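Local structure of 3-keto-5-aminohexanoate cleavage protein (Archaeoglobus fulgidus, 3LOT) at residues A46-H52 / V81-T86; K108-A112 / R301-L306; C175-I181 / L217-Q221; L197-H203 / N231-V237. The protein probably catalyses the zinc-dependent cleavage of 3-keto-5-aminohexanoate or a related beta-keto acid. One frame throughout, in Å; residues are numbered along the deposited sequence. Where two conformers were deposited one is given.

Contact 1 (A46-H52 / V81-T86). With ZN (zinc ion), chain P.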
# COMPACT_ATOMS: atom_id res chain seq x y z
N ALA D 46 -32.34 2.32 -5.52
CA ALA D 46 -31.78 1.18 -4.78
C ALA D 46 -32.30 -0.10 -5.35
O ALA D 46 -33.49 -0.47 -5.19
CB ALA D 46 -32.10 1.23 -3.28
N GLY D 47 -31.41 -0.83 -6.00
CA GLY D 47 -31.77 -2.10 -6.57
C GLY D 47 -31.91 -3.18 -5.51
O GLY D 47 -32.52 -4.23 -5.79
N MSE D 48 -31.31 -2.92 -4.34
CA MSE D 48 -31.37 -3.81 -3.18
C MSE D 48 -31.63 -3.01 -1.89
O MSE D 48 -31.09 -1.91 -1.70
CB MSE D 48 -30.06 -4.60 -3.04
CG MSE D 48 -30.16 -5.81 -2.08
SE MSE D 48 -28.81 -7.24 -2.32
CE MSE D 48 -27.15 -6.22 -2.59
N VAL D 49 -32.47 -3.58 -1.03
CA VAL D 49 -32.71 -3.05 0.29
C VAL D 49 -32.28 -4.07 1.34
O VAL D 49 -32.48 -5.29 1.19
CB VAL D 49 -34.18 -2.63 0.51
CG1 VAL D 49 -34.50 -1.48 -0.36
CG2 VAL D 49 -35.16 -3.76 0.32
N HIS D 50 -31.69 -3.55 2.41
CA HIS D 50 -31.24 -4.39 3.51
C HIS D 50 -32.11 -4.18 4.74
O HIS D 50 -32.24 -3.07 5.19
CB HIS D 50 -29.78 -4.09 3.79
CG HIS D 50 -29.23 -4.88 4.90
ND1 HIS D 50 -29.20 -6.25 4.90
CD2 HIS D 50 -28.72 -4.49 6.10
CE1 HIS D 50 -28.66 -6.68 6.03
NE2 HIS D 50 -28.34 -5.63 6.75
N ILE D 51 -32.72 -5.27 5.23
CA ILE D 51 -33.80 -5.21 6.22
C ILE D 51 -33.42 -5.83 7.59
O ILE D 51 -32.92 -6.97 7.64
CB ILE D 51 -35.10 -5.92 5.68
CG1 ILE D 51 -35.61 -5.21 4.39
CG2 ILE D 51 -36.21 -6.01 6.75
CD1 ILE D 51 -35.82 -3.69 4.48
N HIS D 52 -33.58 -5.05 8.65
CA HIS D 52 -33.73 -5.54 10.02
C HIS D 52 -35.18 -5.34 10.51
O HIS D 52 -35.91 -4.49 10.02
CB HIS D 52 -32.87 -4.75 11.00
CG HIS D 52 -31.40 -4.93 10.84
ND1 HIS D 52 -30.57 -5.27 11.90
CD2 HIS D 52 -30.59 -4.79 9.77
CE1 HIS D 52 -29.33 -5.36 11.47
NE2 HIS D 52 -29.31 -5.08 10.18
N VAL D 81 -37.82 -4.90 -5.85
CA VAL D 81 -36.53 -4.75 -5.20
C VAL D 81 -36.02 -6.05 -4.60
O VAL D 81 -36.82 -6.87 -4.09
CB VAL D 81 -36.61 -3.67 -4.07
CG1 VAL D 81 -37.43 -4.17 -2.88
CG2 VAL D 81 -35.19 -3.23 -3.65
N VAL D 82 -34.70 -6.26 -4.67
CA VAL D 82 -34.09 -7.40 -4.00
C VAL D 82 -34.08 -7.14 -2.47
O VAL D 82 -33.62 -6.10 -2.00
CB VAL D 82 -32.66 -7.72 -4.55
CG1 VAL D 82 -32.02 -8.90 -3.82
CG2 VAL D 82 -32.71 -8.02 -6.08
N ILE D 83 -34.67 -8.07 -1.73
CA ILE D 83 -34.83 -7.93 -0.28
C ILE D 83 -33.76 -8.77 0.41
O ILE D 83 -33.80 -10.03 0.41
CB ILE D 83 -36.25 -8.37 0.18
CG1 ILE D 83 -37.35 -7.55 -0.56
CG2 ILE D 83 -36.30 -8.27 1.72
CD1 ILE D 83 -38.77 -8.14 -0.49
N ASN D 84 -32.76 -8.07 0.91
CA ASN D 84 -31.62 -8.67 1.63
C ASN D 84 -31.93 -8.62 3.12
O ASN D 84 -32.10 -7.52 3.67
CB ASN D 84 -30.37 -7.82 1.30
CG ASN D 84 -29.09 -8.30 2.03
OD1 ASN D 84 -29.13 -8.66 3.19
ND2 ASN D 84 -27.93 -8.21 1.34
N VAL D 85 -31.94 -9.78 3.77
CA VAL D 85 -32.28 -9.90 5.19
C VAL D 85 -31.01 -10.06 6.07
O VAL D 85 -30.07 -10.75 5.69
CB VAL D 85 -33.19 -11.12 5.38
CG1 VAL D 85 -33.65 -11.23 6.80
CG2 VAL D 85 -34.37 -11.00 4.43
N THR D 86 -31.00 -9.43 7.23
CA THR D 86 -29.89 -9.60 8.14
C THR D 86 -30.01 -10.93 8.89
O THR D 86 -31.09 -11.41 9.21
CB THR D 86 -29.82 -8.49 9.16
OG1 THR D 86 -28.59 -8.59 9.88
CG2 THR D 86 -31.01 -8.60 10.15
ZN ZN P . -27.45 -4.73 8.84
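In the zinc site of this TIM barrel, strand 48-54 supplies two ligands, His50 and His52, and the neighbouring parallel segment 81-86 backs them with Asn84 and Thr86. Both imidazoles bind zinc through NE2, at 2.4 Å from His50 NE2 and 2.3 Å from His52 NE2; Glu262 adds a carboxylate oxygen. The far nitrogen of the first ring, His50 ND1, donates to Asn84 OD1 over 3.0 Å. The acceptor lies in the imidazole plane; ring and amide planes are 88° apart, and the donor stands above the carbonyl plane rather than on a lone pair. With the zinc bond at NE2, this second-shell bond holds both ring nitrogens and so restrains rotation about CB-CG. The amide nitrogen of Asn84 makes a weak bond to Glu172. On His52 the evidence is a CH-pi contact: Thr86 CG2 stands 3.7 Å from the ring centroid, only 5° off its normal. The hydroxyl of Thr86 is held by the backbone N of Gly88. Five backbone bonds, among them Val49 N to Val82 O at 2.9 Å, keep the strands in register. Strands 7-13 and 111-115 continue the sheet on its two flanks, while helix 65-78 packs on Ile51, Val81, Ile83 and Val85.

Contact 2 (K108-A112 / R301-L306)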
# COMPACT_ATOMS: atom_id res chain seq x y z
N LYS D 108 -36.52 -18.01 3.34
CA LYS D 108 -35.77 -18.35 2.12
C LYS D 108 -35.55 -17.16 1.20
O LYS D 108 -35.99 -17.15 0.06
CB LYS D 108 -36.47 -19.50 1.38
CG LYS D 108 -36.69 -20.73 2.22
CD LYS D 108 -37.48 -21.76 1.46
CE LYS D 108 -37.29 -23.15 1.98
NZ LYS D 108 -37.51 -23.23 3.45
N PRO D 109 -34.88 -16.11 1.70
CA PRO D 109 -34.67 -14.94 0.89
C PRO D 109 -33.64 -15.19 -0.20
O PRO D 109 -32.88 -16.17 -0.15
CB PRO D 109 -34.11 -13.89 1.90
CG PRO D 109 -33.44 -14.73 2.95
CD PRO D 109 -34.24 -16.01 3.03
N GLU D 110 -33.61 -14.29 -1.17
CA GLU D 110 -32.66 -14.35 -2.26
C GLU D 110 -31.22 -14.14 -1.80
O GLU D 110 -30.30 -14.71 -2.36
CB GLU D 110 -32.97 -13.31 -3.33
CG GLU D 110 -34.32 -13.49 -4.10
CD GLU D 110 -34.43 -12.53 -5.27
OE1 GLU D 110 -34.89 -11.39 -5.06
OE2 GLU D 110 -34.04 -12.90 -6.40
N ILE D 111 -31.05 -13.26 -0.82
CA ILE D 111 -29.72 -12.91 -0.32
C ILE D 111 -29.91 -12.52 1.16
O ILE D 111 -30.99 -12.01 1.56
CB ILE D 111 -29.09 -11.80 -1.22
CG1 ILE D 111 -27.67 -11.41 -0.77
CG2 ILE D 111 -30.02 -10.52 -1.30
CD1 ILE D 111 -26.88 -10.79 -1.86
N ALA D 112 -28.93 -12.82 1.98
CA ALA D 112 -28.95 -12.44 3.39
C ALA D 112 -27.53 -12.22 3.90
O ALA D 112 -26.57 -12.72 3.31
CB ALA D 112 -29.66 -13.43 4.22
N ARG D 301 -30.18 -9.05 -9.62
CA ARG D 301 -30.35 -10.50 -9.65
C ARG D 301 -29.39 -11.18 -10.65
O ARG D 301 -28.81 -12.23 -10.35
CB ARG D 301 -31.81 -10.84 -9.96
CG ARG D 301 -32.75 -10.55 -8.81
CD ARG D 301 -34.23 -10.95 -9.09
NE ARG D 301 -34.96 -10.61 -7.88
CZ ARG D 301 -35.60 -9.47 -7.66
NH1 ARG D 301 -35.77 -8.58 -8.61
NH2 ARG D 301 -36.16 -9.27 -6.49
N GLU D 302 -29.20 -10.58 -11.82
CA GLU D 302 -28.35 -11.19 -12.85
C GLU D 302 -26.89 -11.02 -12.46
O GLU D 302 -26.07 -11.92 -12.66
CB GLU D 302 -28.65 -10.58 -14.23
CG GLU D 302 -27.91 -11.23 -15.42
CD GLU D 302 -26.45 -10.77 -15.58
OE1 GLU D 302 -26.13 -9.64 -15.13
OE2 GLU D 302 -25.62 -11.55 -16.11
N ILE D 303 -26.55 -9.87 -11.89
CA ILE D 303 -25.18 -9.61 -11.48
C ILE D 303 -24.75 -10.55 -10.37
O ILE D 303 -23.71 -11.17 -10.48
CB ILE D 303 -24.95 -8.15 -11.03
CG1 ILE D 303 -25.09 -7.19 -12.22
CG2 ILE D 303 -23.61 -8.02 -10.34
CD1 ILE D 303 -25.14 -5.71 -11.84
N LEU D 304 -25.57 -10.72 -9.33
CA LEU D 304 -25.20 -11.61 -8.20
C LEU D 304 -25.68 -13.08 -8.34
O LEU D 304 -25.38 -13.91 -7.49
CB LEU D 304 -25.78 -11.03 -6.93
CG LEU D 304 -25.34 -9.59 -6.67
CD1 LEU D 304 -26.00 -9.06 -5.38
CD2 LEU D 304 -23.82 -9.55 -6.57
N GLY D 305 -26.37 -13.41 -9.42
CA GLY D 305 -26.89 -14.78 -9.62
C GLY D 305 -27.98 -15.19 -8.63
O GLY D 305 -27.92 -16.26 -8.06
N LEU D 306 -28.97 -14.32 -8.43
CA LEU D 306 -29.99 -14.54 -7.41
C LEU D 306 -31.16 -15.32 -7.98
O LEU D 306 -31.35 -15.33 -9.19
CB LEU D 306 -30.47 -13.21 -6.84
CG LEU D 306 -29.39 -12.35 -6.19
CD1 LEU D 306 -30.02 -11.14 -5.48
CD2 LEU D 306 -28.64 -13.30 -5.24
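Glu110 and Arg301 form a salt bridge, and three apolar side chains pack beside it. The ionic part is a side-on grip in which NE and NH2 of the guanidinium face the carboxylate edge. Arg301 NH2 lies 2.9 Å from Glu110 OE1, and Arg301 NE is shared between Glu110 OE1 and Glu110 OE2, again at 2.9 Å each. Both oxygens are met on their syn sides. The two flat groups are only 9° apart, so the pair is nearly coplanar, although the chains that carry them cross at about a right angle. Arg301 is extended from CG to NE, which carries its head out from the helix to the glutamate. Each partner has further bonds: Glu110 OE2 also accepts from Gly308 N, and Arg301 pairs with Asp298 and donates to Asp80 O. These extra partners would restrain both groups from rotating.

The apolar part is looser. Ile111 CD1 meets Leu304 CD1 at 4.0 Å, and Ile111 CG2 meets Leu306 CD1 at 4.2 Å. Separately, the methyl Leu306 CD2 makes van der Waals contact with the carbonyl oxygen Glu110 O at 3.6 Å. Leu306 is brought there by the turn ending the helix: Gly305 has a positive phi of 67°, and Leu306 N reaches Arg301 O over 2.8 Å, consistent with a Schellman motif.

The C-terminal end of helix 297-304 packs beside the start of strand 111-115. Arg301 and Leu306 also touch Val82 of strand 82-85, and Leu304 reaches Met48 and Ile9, putting the helix end over the N-terminal side of the barrel strands.

Contact 3 (C175-I181 / L217-Q221)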
# COMPACT_ATOMS: atom_id res chain seq x y z
N CYS D 175 -17.52 -8.19 5.95
CA CYS D 175 -16.18 -8.13 6.49
C CYS D 175 -15.85 -6.77 7.09
O CYS D 175 -15.92 -5.76 6.41
CB CYS D 175 -15.15 -8.42 5.41
SG CYS D 175 -15.34 -10.10 4.67
N TYR D 176 -15.46 -6.79 8.36
CA TYR D 176 -15.19 -5.58 9.14
C TYR D 176 -13.70 -5.37 9.44
O TYR D 176 -13.34 -4.45 10.20
CB TYR D 176 -15.91 -5.61 10.49
CG TYR D 176 -17.42 -5.67 10.46
CD1 TYR D 176 -18.07 -6.86 10.16
CD2 TYR D 176 -18.18 -4.56 10.79
CE1 TYR D 176 -19.47 -6.95 10.17
CE2 TYR D 176 -19.57 -4.62 10.78
CZ TYR D 176 -20.21 -5.82 10.48
OH TYR D 176 -21.58 -5.87 10.45
N ASP D 177 -12.85 -6.25 8.90
CA ASP D 177 -11.41 -6.18 9.15
C ASP D 177 -10.68 -7.11 8.15
O ASP D 177 -11.29 -7.96 7.50
CB ASP D 177 -11.11 -6.66 10.58
CG ASP D 177 -9.98 -5.91 11.25
OD1 ASP D 177 -9.07 -5.33 10.58
OD2 ASP D 177 -10.00 -5.92 12.50
N ILE D 178 -9.37 -6.93 8.06
CA ILE D 178 -8.51 -7.72 7.18
C ILE D 178 -8.59 -9.19 7.56
O ILE D 178 -8.65 -10.06 6.69
CB ILE D 178 -7.08 -7.20 7.19
CG1 ILE D 178 -7.07 -5.71 6.77
CG2 ILE D 178 -6.17 -8.08 6.28
CD1 ILE D 178 -7.72 -5.46 5.42
N GLY D 179 -8.54 -9.50 8.86
CA GLY D 179 -8.61 -10.89 9.31
C GLY D 179 -9.85 -11.62 8.84
O GLY D 179 -9.87 -12.84 8.68
N GLN D 180 -10.93 -10.87 8.69
CA GLN D 180 -12.22 -11.42 8.22
C GLN D 180 -12.24 -11.72 6.71
O GLN D 180 -12.96 -12.62 6.24
CB GLN D 180 -13.36 -10.46 8.61
CG GLN D 180 -13.51 -10.32 10.15
CD GLN D 180 -14.80 -9.67 10.59
OE1 GLN D 180 -15.65 -9.27 9.79
NE2 GLN D 180 -14.95 -9.54 11.91
N ILE D 181 -11.43 -10.99 5.95
CA ILE D 181 -11.20 -11.39 4.55
C ILE D 181 -10.38 -12.69 4.52
O ILE D 181 -10.66 -13.61 3.76
CB ILE D 181 -10.52 -10.29 3.75
CG1 ILE D 181 -11.32 -8.96 3.90
CG2 ILE D 181 -10.35 -10.76 2.31
CD1 ILE D 181 -10.89 -7.82 2.93
N LEU D 217 -8.68 0.62 0.51
CA LEU D 217 -7.83 0.05 -0.53
C LEU D 217 -7.25 -1.28 -0.10
O LEU D 217 -7.25 -2.26 -0.89
CB LEU D 217 -6.75 1.02 -0.96
CG LEU D 217 -5.97 0.56 -2.20
CD1 LEU D 217 -6.87 0.45 -3.50
CD2 LEU D 217 -4.81 1.53 -2.39
N PHE D 218 -6.77 -1.33 1.15
CA PHE D 218 -6.13 -2.53 1.66
C PHE D 218 -7.13 -3.71 1.77
O PHE D 218 -6.75 -4.84 1.46
CB PHE D 218 -5.38 -2.26 2.97
CG PHE D 218 -4.37 -3.31 3.28
CD1 PHE D 218 -3.18 -3.36 2.59
CD2 PHE D 218 -4.63 -4.29 4.21
CE1 PHE D 218 -2.25 -4.35 2.84
CE2 PHE D 218 -3.72 -5.31 4.45
CZ PHE D 218 -2.53 -5.33 3.78
N MSE D 219 -8.39 -3.45 2.15
CA MSE D 219 -9.41 -4.47 2.21
C MSE D 219 -9.58 -5.08 0.83
O MSE D 219 -9.51 -6.29 0.67
CB MSE D 219 -10.77 -3.91 2.71
CG MSE D 219 -10.81 -3.48 4.16
SE MSE D 219 -11.13 -4.94 5.38
CE MSE D 219 -13.10 -5.07 5.27
N LYS D 220 -9.77 -4.24 -0.18
CA LYS D 220 -10.08 -4.73 -1.52
C LYS D 220 -8.89 -5.50 -2.07
O LYS D 220 -9.06 -6.56 -2.66
CB LYS D 220 -10.52 -3.57 -2.45
CG LYS D 220 -10.90 -4.02 -3.89
CD LYS D 220 -9.79 -3.91 -4.87
CE LYS D 220 -10.29 -4.22 -6.31
NZ LYS D 220 -9.21 -4.05 -7.31
N GLN D 221 -7.69 -4.95 -1.90
CA GLN D 221 -6.45 -5.62 -2.36
C GLN D 221 -6.22 -6.96 -1.65
O GLN D 221 -5.72 -7.91 -2.25
CB GLN D 221 -5.24 -4.73 -2.15
CG GLN D 221 -5.22 -3.52 -3.03
CD GLN D 221 -4.06 -2.58 -2.67
OE1 GLN D 221 -3.58 -2.60 -1.53
NE2 GLN D 221 -3.63 -1.72 -3.64
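Met219, a selenomethionine here, reaches from helix 213-226 into the turn between strand 170-175 and helix 178-189, passing Ile181, Ile178, Asp177 and Cys175 in order. Its CB begins beside Ile181 CD1, 3.9 Å away. One bond further, Met219 CG meets Ile178 CD1, also at 3.9 Å. The selenium lies deeper: Met219 SE is 3.4 Å from Ile178 CD1 and 3.5 Å from the backbone carbon Asp177 C. Finally the methyl Met219 CE ends at the backbone, 3.1 Å from Cys175 O, with the CB of the same cysteine alongside it. Bends at chi2 (-84°) and chi3 (-82°) fold the chain into this path, and the short approaches at selenium and methyl indicate a tight fit.

The isoleucines complete the interlock. Ile181 CD1 comes within 3.1 Å of Met219 O, close packing against the helix backbone. Ile178 CD1 does double duty, since it also lies at the ring edge of Phe218, 3.5 Å from Phe218 CD2, with the two side chains crossing at about a right angle. The Phe218 ring stacks on Phe218 of a second subunit, and Asp177 OD1 of that subunit accepts from Gly179 N, so this layer continues into the assembly interface.

The segments are joined by van der Waals packing, of side chains on one another and on backbone carbonyl groups. Such an arrangement belongs to the outer helical layer of a TIM barrel, where the helices of successive beta-alpha units pack side by side around the strands, here with Phe201 and His203 of strand 197-203 touching Met219.

Contact 4 (L197-H203 / N231-V237)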
# COMPACT_ATOMS: atom_id res chain seq x y z
N LEU D 197 -18.18 -15.11 -4.88
CA LEU D 197 -18.56 -14.62 -3.59
C LEU D 197 -19.04 -13.18 -3.71
O LEU D 197 -18.67 -12.45 -4.63
CB LEU D 197 -17.37 -14.68 -2.64
CG LEU D 197 -16.59 -16.01 -2.54
CD1 LEU D 197 -15.46 -15.81 -1.56
CD2 LEU D 197 -17.46 -17.18 -2.15
N ARG D 198 -19.90 -12.80 -2.79
CA ARG D 198 -20.33 -11.42 -2.62
C ARG D 198 -19.84 -10.93 -1.28
O ARG D 198 -20.30 -11.40 -0.26
CB ARG D 198 -21.85 -11.34 -2.70
CG ARG D 198 -22.42 -9.92 -2.54
CD ARG D 198 -21.87 -8.94 -3.50
NE ARG D 198 -22.64 -7.69 -3.46
CZ ARG D 198 -22.43 -6.64 -4.26
NH1 ARG D 198 -21.51 -6.68 -5.19
NH2 ARG D 198 -23.17 -5.54 -4.13
N LEU D 199 -18.94 -9.94 -1.29
CA LEU D 199 -18.37 -9.38 -0.06
C LEU D 199 -18.86 -7.96 0.17
O LEU D 199 -19.03 -7.18 -0.76
CB LEU D 199 -16.81 -9.32 -0.09
CG LEU D 199 -15.87 -10.48 -0.45
CD1 LEU D 199 -14.51 -10.41 0.31
CD2 LEU D 199 -16.49 -11.81 -0.25
N GLN D 200 -19.00 -7.58 1.42
CA GLN D 200 -19.24 -6.22 1.75
C GLN D 200 -18.23 -5.77 2.80
O GLN D 200 -18.02 -6.42 3.82
CB GLN D 200 -20.65 -6.09 2.24
CG GLN D 200 -21.06 -4.69 2.64
CD GLN D 200 -22.46 -4.43 2.19
OE1 GLN D 200 -22.69 -3.62 1.30
NE2 GLN D 200 -23.41 -5.19 2.73
N PHE D 201 -17.57 -4.68 2.51
CA PHE D 201 -16.53 -4.17 3.36
C PHE D 201 -17.18 -3.09 4.21
O PHE D 201 -17.81 -2.19 3.65
CB PHE D 201 -15.43 -3.56 2.51
CG PHE D 201 -14.77 -4.52 1.53
CD1 PHE D 201 -14.57 -5.84 1.83
CD2 PHE D 201 -14.28 -4.04 0.32
CE1 PHE D 201 -13.90 -6.67 0.94
CE2 PHE D 201 -13.62 -4.89 -0.57
CZ PHE D 201 -13.45 -6.20 -0.25
N ILE D 202 -17.09 -3.22 5.54
CA ILE D 202 -17.76 -2.29 6.47
C ILE D 202 -16.72 -1.52 7.29
O ILE D 202 -15.91 -2.10 8.04
CB ILE D 202 -18.74 -3.00 7.39
CG1 ILE D 202 -19.74 -3.84 6.53
CG2 ILE D 202 -19.51 -1.98 8.27
CD1 ILE D 202 -21.01 -4.33 7.26
N HIS D 203 -16.74 -0.21 7.14
CA HIS D 203 -15.68 0.66 7.68
C HIS D 203 -16.23 1.57 8.74
O HIS D 203 -17.24 2.25 8.51
CB HIS D 203 -15.05 1.46 6.51
CG HIS D 203 -14.18 0.61 5.61
ND1 HIS D 203 -12.80 0.57 5.73
CD2 HIS D 203 -14.50 -0.25 4.62
CE1 HIS D 203 -12.32 -0.27 4.83
NE2 HIS D 203 -13.33 -0.79 4.15
N ASN D 231 -13.15 -14.10 -8.79
CA ASN D 231 -13.96 -14.94 -7.92
C ASN D 231 -14.91 -14.19 -6.98
O ASN D 231 -15.64 -14.82 -6.24
CB ASN D 231 -13.06 -15.88 -7.11
CG ASN D 231 -12.34 -16.90 -7.98
OD1 ASN D 231 -11.19 -17.27 -7.71
ND2 ASN D 231 -13.00 -17.36 -9.00
N TYR D 232 -14.94 -12.85 -7.00
CA TYR D 232 -15.87 -12.12 -6.11
C TYR D 232 -16.33 -10.79 -6.68
O TYR D 232 -15.71 -10.27 -7.59
CB TYR D 232 -15.28 -11.90 -4.72
CG TYR D 232 -14.31 -10.74 -4.62
CD1 TYR D 232 -13.02 -10.83 -5.17
CD2 TYR D 232 -14.65 -9.58 -3.96
CE1 TYR D 232 -12.13 -9.79 -5.07
CE2 TYR D 232 -13.75 -8.51 -3.85
CZ TYR D 232 -12.49 -8.62 -4.42
OH TYR D 232 -11.60 -7.58 -4.36
N THR D 233 -17.45 -10.29 -6.15
CA THR D 233 -17.84 -8.89 -6.30
C THR D 233 -17.97 -8.28 -4.89
O THR D 233 -18.08 -9.00 -3.89
CB THR D 233 -19.14 -8.69 -7.13
OG1 THR D 233 -20.28 -9.10 -6.36
CG2 THR D 233 -19.07 -9.47 -8.45
N TRP D 234 -17.94 -6.96 -4.81
CA TRP D 234 -17.93 -6.30 -3.51
C TRP D 234 -18.71 -4.99 -3.47
O TRP D 234 -18.86 -4.30 -4.47
CB TRP D 234 -16.50 -6.05 -3.03
CG TRP D 234 -15.70 -5.13 -3.91
CD1 TRP D 234 -15.11 -5.43 -5.10
CD2 TRP D 234 -15.37 -3.76 -3.64
NE1 TRP D 234 -14.47 -4.31 -5.61
CE2 TRP D 234 -14.60 -3.29 -4.72
CE3 TRP D 234 -15.67 -2.90 -2.60
CZ2 TRP D 234 -14.15 -1.97 -4.79
CZ3 TRP D 234 -15.16 -1.63 -2.63
CH2 TRP D 234 -14.42 -1.16 -3.75
N SER D 235 -19.19 -4.70 -2.27
CA SER D 235 -19.84 -3.46 -1.92
C SER D 235 -19.13 -2.92 -0.71
O SER D 235 -18.34 -3.61 -0.04
CB SER D 235 -21.32 -3.74 -1.59
OG SER D 235 -22.06 -2.55 -1.29
N LEU D 236 -19.42 -1.69 -0.37
CA LEU D 236 -18.82 -1.03 0.79
C LEU D 236 -19.82 -0.16 1.55
O LEU D 236 -20.77 0.38 0.93
CB LEU D 236 -17.66 -0.18 0.33
CG LEU D 236 -16.94 0.73 1.33
CD1 LEU D 236 -15.45 0.88 0.96
CD2 LEU D 236 -17.65 2.08 1.46
N VAL D 237 -19.62 -0.10 2.87
CA VAL D 237 -20.31 0.76 3.83
C VAL D 237 -19.28 1.66 4.51
O VAL D 237 -18.31 1.17 5.12
CB VAL D 237 -20.95 -0.05 4.97
CG1 VAL D 237 -21.59 0.90 6.02
CG2 VAL D 237 -21.98 -1.04 4.41
O HOH W 1 -20.94 -11.80 -6.28
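Phe201 and Trp234 cross at about a right angle on one face of a parallel strand pair, while Arg198, Gln200, Thr233 and Ser235 form a polar row on the other. The aromatic planes are 30° apart but slid off one another, with centroids separated by 5.3 Å, so the rings overlap little. Phe201 CD2 touches Trp234 CE3 at 3.4 Å, and Phe201 CE2 lies over the rim of the indole face. Tyr232 CD2 meets Leu199 CG at 3.8 Å, their side chains also crossing at about a right angle.

On the polar face a bend at chi2 (56°) turns Arg198 back over the neighbouring strand. Arg198 NH1 donates to Thr233 OG1 at 3.0 Å, the hydroxyl oxygen tilted 16° from the guanidinium plane, and Ser235 CB lies over one face of that group; Asp256 supplies the salt bridge. Two residues further along the same face, Ser235 OG donates to Gln200 OE1 over 2.9 Å. A water joins Leu197 O and Thr233 OG1. Backbone bonds run the full length, ending with His203 N to Val237 O at 2.9 Å.

The strands belong to a beta-alpha-beta unit whose helix 213-226 packs on Tyr232, Leu236 and His203; strands 170-175 and 256-259 flank the pair.

From the N terminus, contact 1 closes first, joining strands 48-54 and 82-85 around helix 65-78. Contact 2 opens afterwards at 108-112 and closes 189 residues later at 301-306, so it spans most of the chain and encloses contacts 3 and 4. Those two cross: segment 197-203 falls between the halves of contact 3, and 217-221 between those of contact 4. Cys175 pairs with the backbone of Gln200 and Ile202, linking them directly. Contacts 1 and 2 meet where strands 82-85 and 111-115 are neighbours, with a probable backbone hydrogen bond from Val85 N to Ile111 O, whereas Leu304 packs on Arg198 and Thr233 of contact 4. Helix 297-304 thereby ties early and late barrel strands together.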